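Local structure of berberine bridge enzyme-like 28 (Arabidopsis thaliana, 5D79) at residues R131-I136 with W146-A151; D370-P375 with N423-Q428. The protein is a secreted FAD-dependent oxidoreductase of the berberine bridge enzyme-like family, involved in the adaptation of the plant to salt stress. All blocks are in the same frame, centred on the assembly; numbering follows the deposited sequence.

Contact 1 (R131-I136 with W146-A151); sequences RNLRSI and WVQTGA. With FAD (flavin-adenine dinucleotide), chain E; PO4 (phosphate ion), chain D.
W146 meets I136 through its backbone: the carbonyl O of W146 takes a CA-H...O contact from I136 CA at 3.6 Å, while the indole turns away from segment 131-136 and lies obliquely beside a phosphate ion, probably brought in by the crystallisation liquor. V147 pairs with I136 as an antiparallel non-hydrogen-bonded pair. Their side chains run side by side on one face of the sheet, V147 CG1 resting 3.8 Å from I136 CG1, and L156 of helix 153-163 touches both. Q148 then takes over as the main link. Its N donates almost straight to S135 O (3.1 Å, 171° at the hydrogen), and its side chain reaches the same residue. With CG beside the backbone N (chi1 -63°) and the chain extended beyond it, Q148 OE1 arrives where S135 N donates to it over 3.2 Å, from a position tilted out of the amide plane. On the other branch, Q148 NE2 makes two weak bonds to the phosphate. Shortened to an alanine, this residue would probably leave S135 N without its side-chain acceptor, lose the weak bonds to the phosphate and open a gap beside L133 CB and S135 CB. I136 and residues 146-148 belong to the antiparallel hairpin of strands 136-139 and 144-148, in the PCMH-type FAD-binding domain, and 131-135 is the loop that leads into it. A type I turn, Q148 to A151, ends the second strand. Within it T149 points away from the hairpin partner: its CB lies 3.5 Å from N6A of the FAD adenine, and its OG1, bonded to I239 O, also receives a water that bridges to L133 O. That carbonyl accepts a hydrogen bond from G150 N as well (2.8 Å). A151 CB packs 3.9 Å from I136 CD1.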
loop_
_atom_site.group_PDB
_atom_site.type_symbol
_atom_site.label_atom_id
_atom_site.label_comp_id
_atom_site.label_asym_id
_atom_site.label_seq_id
_atom_site.Cartn_x
_atom_site.Cartn_y
_atom_site.Cartn_z
ATOM N N ARG A 131 3.903 -15.501 -6.676
ATOM C CA ARG A 131 2.892 -16.264 -5.959
ATOM C C ARG A 131 3.395 -17.554 -5.302
ATOM O O ARG A 131 2.822 -18.005 -4.322
ATOM C CB ARG A 131 1.750 -16.605 -6.910
ATOM C CG ARG A 131 2.101 -17.608 -8.001
ATOM C CD ARG A 131 0.914 -17.776 -8.903
ATOM N NE ARG A 131 0.312 -16.472 -9.142
ATOM C CZ ARG A 131 -0.783 -16.266 -9.861
ATOM N NH1 ARG A 131 -1.415 -17.290 -10.421
ATOM N NH2 ARG A 131 -1.244 -15.032 -10.017
ATOM N N ASN A 132 4.462 -18.144 -5.837
ATOM C CA ASN A 132 4.973 -19.416 -5.325
ATOM C C ASN A 132 5.973 -19.256 -4.187
ATOM O O ASN A 132 6.247 -20.211 -3.458
ATOM C CB ASN A 132 5.622 -20.223 -6.453
ATOM C CG ASN A 132 4.610 -20.776 -7.430
ATOM O OD1 ASN A 132 3.434 -20.953 -7.090
ATOM N ND2 ASN A 132 5.058 -21.063 -8.651
ATOM N N LEU A 133 6.524 -18.052 -4.048
ATOM C CA LEU A 133 7.486 -17.763 -2.988
ATOM C C LEU A 133 6.834 -16.928 -1.890
ATOM O O LEU A 133 6.978 -15.706 -1.851
ATOM C CB LEU A 133 8.717 -17.044 -3.552
ATOM C CG LEU A 133 9.542 -17.811 -4.587
ATOM C CD1 LEU A 133 10.710 -16.978 -5.102
ATOM C CD2 LEU A 133 10.027 -19.122 -3.992
ATOM N N ARG A 134 6.120 -17.603 -0.998
ATOM C CA ARG A 134 5.367 -16.927 0.048
ATOM C C ARG A 134 5.578 -17.577 1.408
ATOM O O ARG A 134 4.717 -17.494 2.291
ATOM C CB ARG A 134 3.876 -16.907 -0.299
ATOM C CG ARG A 134 3.258 -18.262 -0.534
ATOM C CD ARG A 134 1.794 -18.108 -0.873
ATOM N NE ARG A 134 1.374 -19.045 -1.906
ATOM C CZ ARG A 134 0.108 -19.281 -2.235
ATOM N NH1 ARG A 134 -0.175 -20.149 -3.198
ATOM N NH2 ARG A 134 -0.873 -18.657 -1.595
ATOM N N SER A 135 6.728 -18.218 1.575
ATOM C CA SER A 135 7.027 -18.935 2.807
ATOM C C SER A 135 7.292 -17.976 3.961
ATOM O O SER A 135 8.058 -17.020 3.817
ATOM C CB SER A 135 8.227 -19.860 2.605
ATOM O OG SER A 135 7.936 -20.862 1.643
ATOM N N ILE A 136 6.658 -18.238 5.102
ATOM C CA ILE A 136 6.810 -17.397 6.280
ATOM C C ILE A 136 7.342 -18.187 7.461
ATOM O O ILE A 136 6.685 -19.078 7.978
ATOM C CB ILE A 136 5.475 -16.730 6.685
ATOM C CG1 ILE A 136 4.932 -15.886 5.526
ATOM C CG2 ILE A 136 5.671 -15.862 7.930
ATOM C CD1 ILE A 136 3.489 -15.466 5.666
ATOM N N TRP A 146 11.414 -14.418 8.762
ATOM C CA TRP A 146 11.632 -14.119 7.360
ATOM C C TRP A 146 10.318 -14.273 6.605
ATOM O O TRP A 146 9.543 -15.203 6.846
ATOM C CB TRP A 146 12.722 -15.007 6.774
ATOM C CG TRP A 146 14.095 -14.509 7.083
ATOM C CD1 TRP A 146 14.880 -14.858 8.152
ATOM C CD2 TRP A 146 14.852 -13.563 6.322
ATOM N NE1 TRP A 146 16.084 -14.189 8.099
ATOM C CE2 TRP A 146 16.091 -13.384 6.986
ATOM C CE3 TRP A 146 14.606 -12.843 5.143
ATOM C CZ2 TRP A 146 17.081 -12.516 6.506
ATOM C CZ3 TRP A 146 15.590 -11.983 4.669
ATOM C CH2 TRP A 146 16.811 -11.828 5.350
ATOM N N VAL A 147 10.046 -13.330 5.715
ATOM C CA VAL A 147 8.800 -13.351 4.973
ATOM C C VAL A 147 9.073 -13.182 3.492
ATOM O O VAL A 147 9.423 -12.088 3.049
ATOM C CB VAL A 147 7.838 -12.237 5.434
ATOM C CG1 VAL A 147 6.418 -12.501 4.889
ATOM C CG2 VAL A 147 7.842 -12.125 6.955
ATOM N N GLN A 148 8.916 -14.264 2.737
ATOM C CA GLN A 148 9.076 -14.220 1.291
ATOM C C GLN A 148 8.039 -13.297 0.670
ATOM O O GLN A 148 6.872 -13.291 1.067
ATOM C CB GLN A 148 8.969 -15.615 0.688
ATOM C CG GLN A 148 10.045 -16.570 1.149
ATOM C CD GLN A 148 10.216 -17.739 0.196
ATOM O OE1 GLN A 148 9.249 -18.242 -0.355
ATOM N NE2 GLN A 148 11.454 -18.160 -0.016
ATOM N N THR A 149 8.475 -12.528 -0.321
ATOM C CA THR A 149 7.698 -11.408 -0.850
ATOM C C THR A 149 6.410 -11.772 -1.603
ATOM O O THR A 149 5.625 -10.886 -1.958
ATOM C CB THR A 149 8.577 -10.568 -1.786
ATOM O OG1 THR A 149 9.290 -11.446 -2.666
ATOM C CG2 THR A 149 9.568 -9.739 -0.967
ATOM N N GLY A 150 6.190 -13.062 -1.852
ATOM C CA GLY A 150 4.970 -13.503 -2.500
ATOM C C GLY A 150 3.824 -13.618 -1.514
ATOM O O GLY A 150 2.674 -13.824 -1.908
ATOM N N ALA A 151 4.147 -13.473 -0.231
ATOM C CA ALA A 151 3.172 -13.598 0.840
ATOM C C ALA A 151 2.271 -12.375 0.912
ATOM O O ALA A 151 2.669 -11.280 0.521
ATOM C CB ALA A 151 3.874 -13.814 2.160
HETATM P PA FAD E . 1.770 -5.412 -6.581
HETATM O O1A FAD E . 0.943 -4.889 -7.728
HETATM O O2A FAD E . 2.101 -6.880 -6.718
HETATM O O5B FAD E . 3.101 -4.510 -6.420
HETATM C C5B FAD E . 3.036 -3.091 -6.446
HETATM C C4B FAD E . 4.371 -2.445 -6.842
HETATM O O4B FAD E . 5.417 -3.035 -6.090
HETATM C C3B FAD E . 4.681 -2.670 -8.314
HETATM O O3B FAD E . 5.337 -1.552 -8.875
HETATM C C2B FAD E . 5.593 -3.884 -8.288
HETATM O O2B FAD E . 6.479 -3.922 -9.392
HETATM C C1B FAD E . 6.296 -3.753 -6.940
HETATM N N9A FAD E . 6.680 -5.040 -6.321
HETATM C C8A FAD E . 5.871 -6.044 -5.836
HETATM N N7A FAD E . 6.662 -7.030 -5.340
HETATM C C5A FAD E . 7.959 -6.674 -5.498
HETATM C C6A FAD E . 9.169 -7.291 -5.180
HETATM N N6A FAD E . 9.204 -8.355 -4.386
HETATM N N1A FAD E . 10.359 -6.655 -5.475
HETATM C C2A FAD E . 10.351 -5.414 -6.072
HETATM N N3A FAD E . 9.149 -4.811 -6.388
HETATM C C4A FAD E . 7.976 -5.425 -6.107
HETATM N N1 FAD E . -1.604 0.543 1.464
HETATM C C2 FAD E . -1.444 1.046 2.744
HETATM O O2 FAD E . -0.313 1.247 3.202
HETATM N N3 FAD E . -2.568 1.304 3.519
HETATM C C4 FAD E . -3.845 1.072 3.035
HETATM O O4 FAD E . -4.810 1.203 3.789
HETATM C C4X FAD E . -4.000 0.544 1.752
HETATM N N5 FAD E . -5.249 0.172 1.279
HETATM C C5X FAD E . -5.341 -0.623 0.146
HETATM C C6 FAD E . -6.544 -1.224 -0.220
HETATM C C7 FAD E . -6.622 -2.016 -1.368
HETATM C C7M FAD E . -7.925 -2.648 -1.758
HETATM C C8 FAD E . -5.479 -2.251 -2.135
HETATM C C8M FAD E . -5.540 -3.077 -3.386
HETATM C C9 FAD E . -4.279 -1.650 -1.771
HETATM C C9A FAD E . -4.217 -0.797 -0.664
HETATM N N10 FAD E . -3.032 -0.167 -0.317
HETATM C C10 FAD E . -2.863 0.256 0.987
HETATM C "C1'" FAD E . -1.927 -0.021 -1.317
HETATM C "C2'" FAD E . -0.942 -1.175 -1.309
HETATM O "O2'" FAD E . -0.236 -1.171 -0.087
HETATM C "C3'" FAD E . -0.005 -0.988 -2.495
HETATM O "O3'" FAD E . -0.756 -1.127 -3.682
HETATM C "C4'" FAD E . 1.086 -2.030 -2.531
HETATM O "O4'" FAD E . 2.181 -1.546 -3.265
HETATM C "C5'" FAD E . 0.584 -3.256 -3.261
HETATM O "O5'" FAD E . 1.457 -4.329 -2.996
HETATM P P FAD E . 1.170 -5.716 -3.747
HETATM O O1P FAD E . 2.346 -6.642 -3.580
HETATM O O2P FAD E . -0.101 -6.351 -3.241
HETATM O O3P FAD E . 0.918 -5.153 -5.238
HETATM P P PO4 D . 13.762 -16.713 2.739
HETATM O O1 PO4 D . 13.117 -15.628 3.564
HETATM O O2 PO4 D . 15.117 -17.022 3.334
HETATM O O3 PO4 D . 12.881 -17.936 2.753
HETATM O O4 PO4 D . 13.918 -16.248 1.311
HETATM O O HOH W 1 8.883 -13.981 -3.536
#

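Contact 2 (D370-P375 with N423-Q428)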
loop_
_atom_site.group_PDB
_atom_site.type_symbol
_atom_site.label_atom_id
_atom_site.label_comp_id
_atom_site.label_asym_id
_atom_site.label_seq_id
_atom_site.Cartn_x
_atom_site.Cartn_y
_atom_site.Cartn_z
ATOM N N ASP A 370 -3.569 12.709 -0.163
ATOM C CA ASP A 370 -3.015 13.979 0.263
ATOM C C ASP A 370 -2.515 13.890 1.702
ATOM O O ASP A 370 -2.885 12.991 2.467
ATOM C CB ASP A 370 -4.068 15.087 0.185
ATOM C CG ASP A 370 -4.102 15.784 -1.139
ATOM O OD1 ASP A 370 -3.025 16.134 -1.663
ATOM O OD2 ASP A 370 -5.218 16.011 -1.646
ATOM N N PHE A 371 -1.705 14.866 2.075
ATOM C CA PHE A 371 -1.308 15.032 3.449
ATOM C C PHE A 371 -1.769 16.406 3.912
ATOM O O PHE A 371 -1.580 17.399 3.213
ATOM C CB PHE A 371 0.204 14.845 3.599
ATOM C CG PHE A 371 0.639 13.433 3.379
ATOM C CD1 PHE A 371 0.906 12.970 2.094
ATOM C CD2 PHE A 371 0.719 12.542 4.445
ATOM C CE1 PHE A 371 1.265 11.645 1.877
ATOM C CE2 PHE A 371 1.086 11.215 4.237
ATOM C CZ PHE A 371 1.353 10.767 2.949
ATOM N N VAL A 372 -2.417 16.438 5.073
ATOM C CA VAL A 372 -2.897 17.674 5.666
ATOM C C VAL A 372 -1.958 18.067 6.786
ATOM O O VAL A 372 -1.643 17.257 7.650
ATOM C CB VAL A 372 -4.345 17.533 6.196
ATOM C CG1 VAL A 372 -4.770 18.770 7.001
ATOM C CG2 VAL A 372 -5.310 17.263 5.040
ATOM N N GLN A 373 -1.497 19.311 6.754
ATOM C CA GLN A 373 -0.492 19.788 7.704
ATOM C C GLN A 373 -1.079 20.755 8.728
ATOM O O GLN A 373 -0.490 21.003 9.777
ATOM C CB GLN A 373 0.673 20.433 6.943
ATOM C CG GLN A 373 1.322 19.460 5.962
ATOM C CD GLN A 373 2.554 19.987 5.282
ATOM O OE1 GLN A 373 2.590 21.122 4.824
ATOM N NE2 GLN A 373 3.577 19.148 5.195
ATOM N N GLU A 374 -2.250 21.290 8.421
ATOM C CA GLU A 374 -2.984 22.117 9.369
ATOM C C GLU A 374 -4.475 21.981 9.088
ATOM O O GLU A 374 -4.869 21.815 7.931
ATOM C CB GLU A 374 -2.534 23.585 9.299
ATOM C CG GLU A 374 -2.703 24.269 7.948
ATOM C CD GLU A 374 -2.139 25.687 7.930
ATOM O OE1 GLU A 374 -1.128 25.941 8.617
ATOM O OE2 GLU A 374 -2.715 26.548 7.232
ATOM N N PRO A 375 -5.306 22.048 10.144
ATOM C CA PRO A 375 -6.727 21.688 10.044
ATOM C C PRO A 375 -7.457 22.413 8.915
ATOM O O PRO A 375 -7.326 23.630 8.776
ATOM C CB PRO A 375 -7.279 22.094 11.414
ATOM C CG PRO A 375 -6.108 21.964 12.314
ATOM C CD PRO A 375 -4.965 22.499 11.504
ATOM N N ASN A 423 2.915 16.579 9.560
ATOM C CA ASN A 423 1.719 16.032 8.931
ATOM C C ASN A 423 0.784 15.558 10.004
ATOM O O ASN A 423 1.130 14.680 10.785
ATOM C CB ASN A 423 2.054 14.890 7.976
ATOM C CG ASN A 423 3.004 15.311 6.898
ATOM O OD1 ASN A 423 2.627 16.020 5.968
ATOM N ND2 ASN A 423 4.262 14.898 7.024
ATOM N N LEU A 424 -0.394 16.169 10.051
ATOM C CA LEU A 424 -1.414 15.802 11.021
ATOM C C LEU A 424 -2.051 14.450 10.654
ATOM O O LEU A 424 -2.162 13.552 11.493
ATOM C CB LEU A 424 -2.487 16.893 11.106
ATOM C CG LEU A 424 -2.043 18.316 11.418
ATOM C CD1 LEU A 424 -3.262 19.137 11.678
ATOM C CD2 LEU A 424 -1.146 18.321 12.623
ATOM N N TYR A 425 -2.467 14.312 9.397
ATOM C CA TYR A 425 -3.060 13.068 8.931
ATOM C C TYR A 425 -2.948 12.932 7.420
ATOM O O TYR A 425 -2.596 13.876 6.715
ATOM C CB TYR A 425 -4.528 12.969 9.369
ATOM C CG TYR A 425 -5.444 14.046 8.837
ATOM C CD1 TYR A 425 -5.626 15.239 9.537
ATOM C CD2 TYR A 425 -6.150 13.863 7.657
ATOM C CE1 TYR A 425 -6.470 16.228 9.075
ATOM C CE2 TYR A 425 -7.004 14.855 7.179
ATOM C CZ TYR A 425 -7.158 16.033 7.893
ATOM O OH TYR A 425 -8.000 17.019 7.431
ATOM N N GLU A 426 -3.237 11.738 6.934
ATOM C CA GLU A 426 -3.234 11.468 5.511
ATOM C C GLU A 426 -4.690 11.266 5.099
ATOM O O GLU A 426 -5.505 10.775 5.883
ATOM C CB GLU A 426 -2.358 10.246 5.196
ATOM C CG GLU A 426 -2.192 9.917 3.708
ATOM C CD GLU A 426 -3.214 8.904 3.213
ATOM O OE1 GLU A 426 -3.939 8.325 4.054
ATOM O OE2 GLU A 426 -3.287 8.685 1.987
ATOM N N ILE A 427 -5.027 11.677 3.887
ATOM C CA ILE A 427 -6.396 11.544 3.431
ATOM C C ILE A 427 -6.428 10.910 2.037
ATOM O O ILE A 427 -5.702 11.329 1.133
ATOM C CB ILE A 427 -7.125 12.919 3.447
ATOM C CG1 ILE A 427 -8.543 12.806 2.892
ATOM C CG2 ILE A 427 -6.340 13.971 2.692
ATOM C CD1 ILE A 427 -9.356 14.041 3.169
ATOM N N GLN A 428 -7.248 9.874 1.885
ATOM C CA GLN A 428 -7.403 9.201 0.606
ATOM C C GLN A 428 -8.812 9.390 0.082
ATOM O O GLN A 428 -9.776 9.206 0.800
ATOM C CB GLN A 428 -7.089 7.703 0.727
ATOM C CG GLN A 428 -7.232 6.929 -0.581
ATOM C CD GLN A 428 -7.212 5.422 -0.403
ATOM O OE1 GLN A 428 -7.242 4.908 0.724
ATOM N NE2 GLN A 428 -7.165 4.698 -1.523
#
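Y425 and V372 meet ring to branch. From CB, the tyrosine starts with CG between its backbone N and carbonyl carbon (chi1 61°), a rotation that brings the ring across beneath the valine. CE1 lies beside V372 CG1, CE2 beside V372 CG2, and CZ comes 3.6 Å from V372 CB, so the methine carbon sits over one ring face, 20° off the normal, in a CH-pi contact. At the tip, OH touches both valine methyls and is hydrogen-bonded to Q274 of helix 263-276; W273 of the same helix meets the ring edge-to-face. V372 CG2 also lies 4.2 Å from I427 CG2, which packs against D370 CB on this same face of the sheet.

The two segments are neighbouring antiparallel strands, 363-372 lying at one edge of a seven-stranded sheet with 425-434 next inward. D370 and I427 form a hydrogen-bonded pair with a bond in each direction, and V372 N donates nearly straight to Y425 O (3.0 Å, 170° at the hydrogen). Beyond this the register slips: L424 and Y425 both face V372 in a classic beta bulge, and V372 O is taken by L424 N at 2.9 Å.

On the other face, F371 pairs with E426. The glutamate chain, bent at chi2, brings CG over one face of the phenyl ring, 3.9 Å from the F371 centroid, in a CH-pi contact; the ring is also stacked with that of H419. The bulged L424 crosses P375 at about a right angle, its CD1 3.8 Å from P375 CD. N423 OD1 lies 3.6 Å from F371 CB and accepts a weak hydrogen bond from Q373 NE2, the two side chains running side by side with their amide planes turned against each other; N423 ND2 is held by R420 O.

How the contacts relate
Two antiparallel pairings lie on opposite sides of the chain's centre, in separate sheets of one flavoenzyme. The centres of contacts 1 and 2 are 33 Å apart and their nearest atoms about 19 Å apart, so they do not touch, and contact 1 closes in sequence before contact 2 opens. FAD lies between them. Contact 1 reaches its adenine end through T149, with G150 about 11 Å from the side chain of H111, the cofactor attachment residue, whose covalent link is absent here. Contact 2 belongs to the seven-stranded sheet and lies away from the annotated sites, although the E426 side chain is about 7 Å from the FAD, at its flavin end.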